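Local coordinates for protein phenol hydroxylase component phN (Pseudomonas stutzeri, PDB 3U52) that probably hydroxylates phenols as the diiron-containing oxygenase component of a bacterial multicomponent phenol hydroxylase, at residues L205-V208 against P209-G213. Numbering follows the deposited sequence.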
ATOM      1  N   LEU A 205      21.102  12.741  13.406  1.00 26.00           N
ATOM      2  CA  LEU A 205      21.392  12.010  14.653  1.00 28.53           C
ATOM      3  C   LEU A 205      20.169  11.402  15.320  1.00 30.67           C
ATOM      4  O   LEU A 205      20.298  10.456  16.103  1.00 31.75           O
ATOM      5  CB  LEU A 205      22.174  12.875  15.642  1.00 28.02           C
ATOM      6  CG  LEU A 205      23.537  13.258  15.062  1.00 27.36           C
ATOM      7  CD1 LEU A 205      24.123  14.559  15.590  1.00 31.10           C
ATOM      8  CD2 LEU A 205      24.477  12.119  15.286  1.00 26.93           C
ATOM      9  N   LEU A 206      18.994  11.971  15.040  1.00 32.58           N
ATOM     10  CA  LEU A 206      17.728  11.452  15.536  1.00 35.09           C
ATOM     11  C   LEU A 206      17.151  10.458  14.526  1.00 35.93           C
ATOM     12  O   LEU A 206      16.860   9.321  14.868  1.00 37.45           O
ATOM     13  CB  LEU A 206      16.744  12.611  15.777  1.00 35.79           C
ATOM     14  CG  LEU A 206      15.599  12.484  16.831  1.00 40.71           C
ATOM     15  CD1 LEU A 206      15.286  11.033  17.223  1.00 41.23           C
ATOM     16  CD2 LEU A 206      15.857  13.335  18.108  1.00 44.71           C
ATOM     17  N   PHE A 207      17.046  10.885  13.274  1.00 35.98           N
ATOM     18  CA  PHE A 207      16.381  10.146  12.200  1.00 36.22           C
ATOM     19  C   PHE A 207      17.102   8.873  11.776  1.00 35.69           C
ATOM     20  O   PHE A 207      16.489   7.802  11.716  1.00 34.84           O
ATOM     21  CB  PHE A 207      16.249  11.072  10.973  1.00 36.67           C
ATOM     22  CG  PHE A 207      15.322  10.561   9.885  1.00 38.11           C
ATOM     23  CD1 PHE A 207      15.809   9.759   8.849  1.00 39.77           C
ATOM     24  CD2 PHE A 207      13.970  10.926   9.880  1.00 39.42           C
ATOM     25  CE1 PHE A 207      14.946   9.292   7.851  1.00 42.73           C
ATOM     26  CE2 PHE A 207      13.099  10.467   8.889  1.00 41.10           C
ATOM     27  CZ  PHE A 207      13.582   9.654   7.874  1.00 40.14           C
ATOM     28  N   VAL A 208      18.375   8.997  11.402  1.00 34.93           N
ATOM     29  CA  VAL A 208      19.117   7.837  10.889  1.00 34.68           C
ATOM     30  C   VAL A 208      19.157   6.623  11.879  1.00 34.42           C
ATOM     31  O   VAL A 208      18.828   5.498  11.487  1.00 34.74           O
ATOM     32  CB  VAL A 208      20.522   8.210  10.353  1.00 34.48           C
ATOM     33  CG1 VAL A 208      21.149   7.008   9.675  1.00 36.34           C
ATOM     34  CG2 VAL A 208      20.449   9.410   9.323  1.00 32.95           C
ATOM     35  N   PRO A 209      19.550   6.838  13.152  1.00 34.04           N
ATOM     36  CA  PRO A 209      19.522   5.696  14.092  1.00 33.34           C
ATOM     37  C   PRO A 209      18.172   5.002  14.252  1.00 32.82           C
ATOM     38  O   PRO A 209      18.141   3.771  14.329  1.00 31.93           O
ATOM     39  CB  PRO A 209      19.930   6.329  15.432  1.00 33.51           C
ATOM     40  CG  PRO A 209      20.780   7.515  15.033  1.00 34.22           C
ATOM     41  CD  PRO A 209      20.076   8.055  13.811  1.00 34.22           C
ATOM     42  N   PHE A 210      17.076   5.763  14.328  1.00 32.13           N
ATOM     43  CA  PHE A 210      15.765   5.139  14.543  1.00 31.64           C
ATOM     44  C   PHE A 210      15.312   4.391  13.299  1.00 31.57           C
ATOM     45  O   PHE A 210      14.865   3.236  13.405  1.00 30.90           O
ATOM     46  CB  PHE A 210      14.673   6.125  15.014  1.00 32.20           C
ATOM     47  CG  PHE A 210      14.619   6.308  16.527  1.00 33.09           C
ATOM     48  CD1 PHE A 210      14.057   5.304  17.357  1.00 33.94           C
ATOM     49  CD2 PHE A 210      15.152   7.471  17.135  1.00 30.25           C
ATOM     50  CE1 PHE A 210      14.014   5.464  18.776  1.00 32.44           C
ATOM     51  CE2 PHE A 210      15.116   7.655  18.540  1.00 32.47           C
ATOM     52  CZ  PHE A 210      14.535   6.627  19.385  1.00 32.20           C
ATOM     53  N   MET A 211      15.452   5.038  12.138  1.00 30.24           N
ATOM     54  CA  MET A 211      14.930   4.497  10.895  1.00 29.54           C
ATOM     55  C   MET A 211      15.839   3.408  10.321  1.00 28.85           C
ATOM     56  O   MET A 211      15.351   2.407   9.843  1.00 27.21           O
ATOM     57  CB  MET A 211      14.650   5.632   9.903  1.00 30.26           C
ATOM     58  CG  MET A 211      13.769   6.780  10.522  1.00 30.43           C
ATOM     59  SD  MET A 211      12.135   6.210  11.073  1.00 37.18           S
ATOM     60  CE  MET A 211      11.684   7.384  12.291  1.00 29.94           C
ATOM     61  N   SER A 212      17.159   3.554  10.400  1.00 28.52           N
ATOM     62  CA  SER A 212      17.976   2.452   9.918  1.00 29.39           C
ATOM     63  C   SER A 212      18.040   1.304  10.937  1.00 28.53           C
ATOM     64  O   SER A 212      18.121   0.140  10.533  1.00 28.17           O
ATOM     65  CB  SER A 212      19.331   2.906   9.374  1.00 30.20           C
ATOM     66  OG  SER A 212      20.195   3.184  10.437  1.00 35.66           O
ATOM     67  N   GLY A 213      17.888   1.603  12.237  1.00 27.04           N
ATOM     68  CA  GLY A 213      17.683   0.547  13.251  1.00 25.90           C
ATOM     69  C   GLY A 213      16.468  -0.314  12.910  1.00 25.31           C
ATOM     70  O   GLY A 213      16.513  -1.545  13.026  1.00 24.68           O
TER
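Pro209 sets its ring against the carbonyls of the preceding turn and, with no N-H to give, puts a proline kink into helix 187-216. This helix also carries Glu199, a ligand of the diiron centre. Pro209 CG sits 3.2 Å from Leu205 O, which finds no partner in the model, and neither does Leu206 O. Pro209 also packs on Val276, Met279 and Met280 of helix 254-283.

Phe210 follows with its ring alongside Leu206. Phe210 CD2 lies 3.6 Å from Leu206 CD1, and Leu206 O approaches the ring edge in plane.

At Met211 regular helical bonding is back: Met211 N donates to Phe207 O at 3.0 Å. Its side chain forms a CH-pi contact, with Met211 CG over the centre of the Phe207 ring, 3.8 Å from the centroid. Met211 SD lies 5.0 Å from that centroid above the same face, a Met-aromatic contact at a distance. Phe207 CG stands anti to the backbone N (chi1 -167°), which carries the ring out to where Met211 CG covers its face. A bound xenon lies about 4 Å from the Met211 side chain.

Ser212 grips Val208 O twice. Ser212 N donates to Val208 O at 2.8 Å, and Ser212 OG, 2.9 Å from that oxygen, donates from above the carbonyl plane.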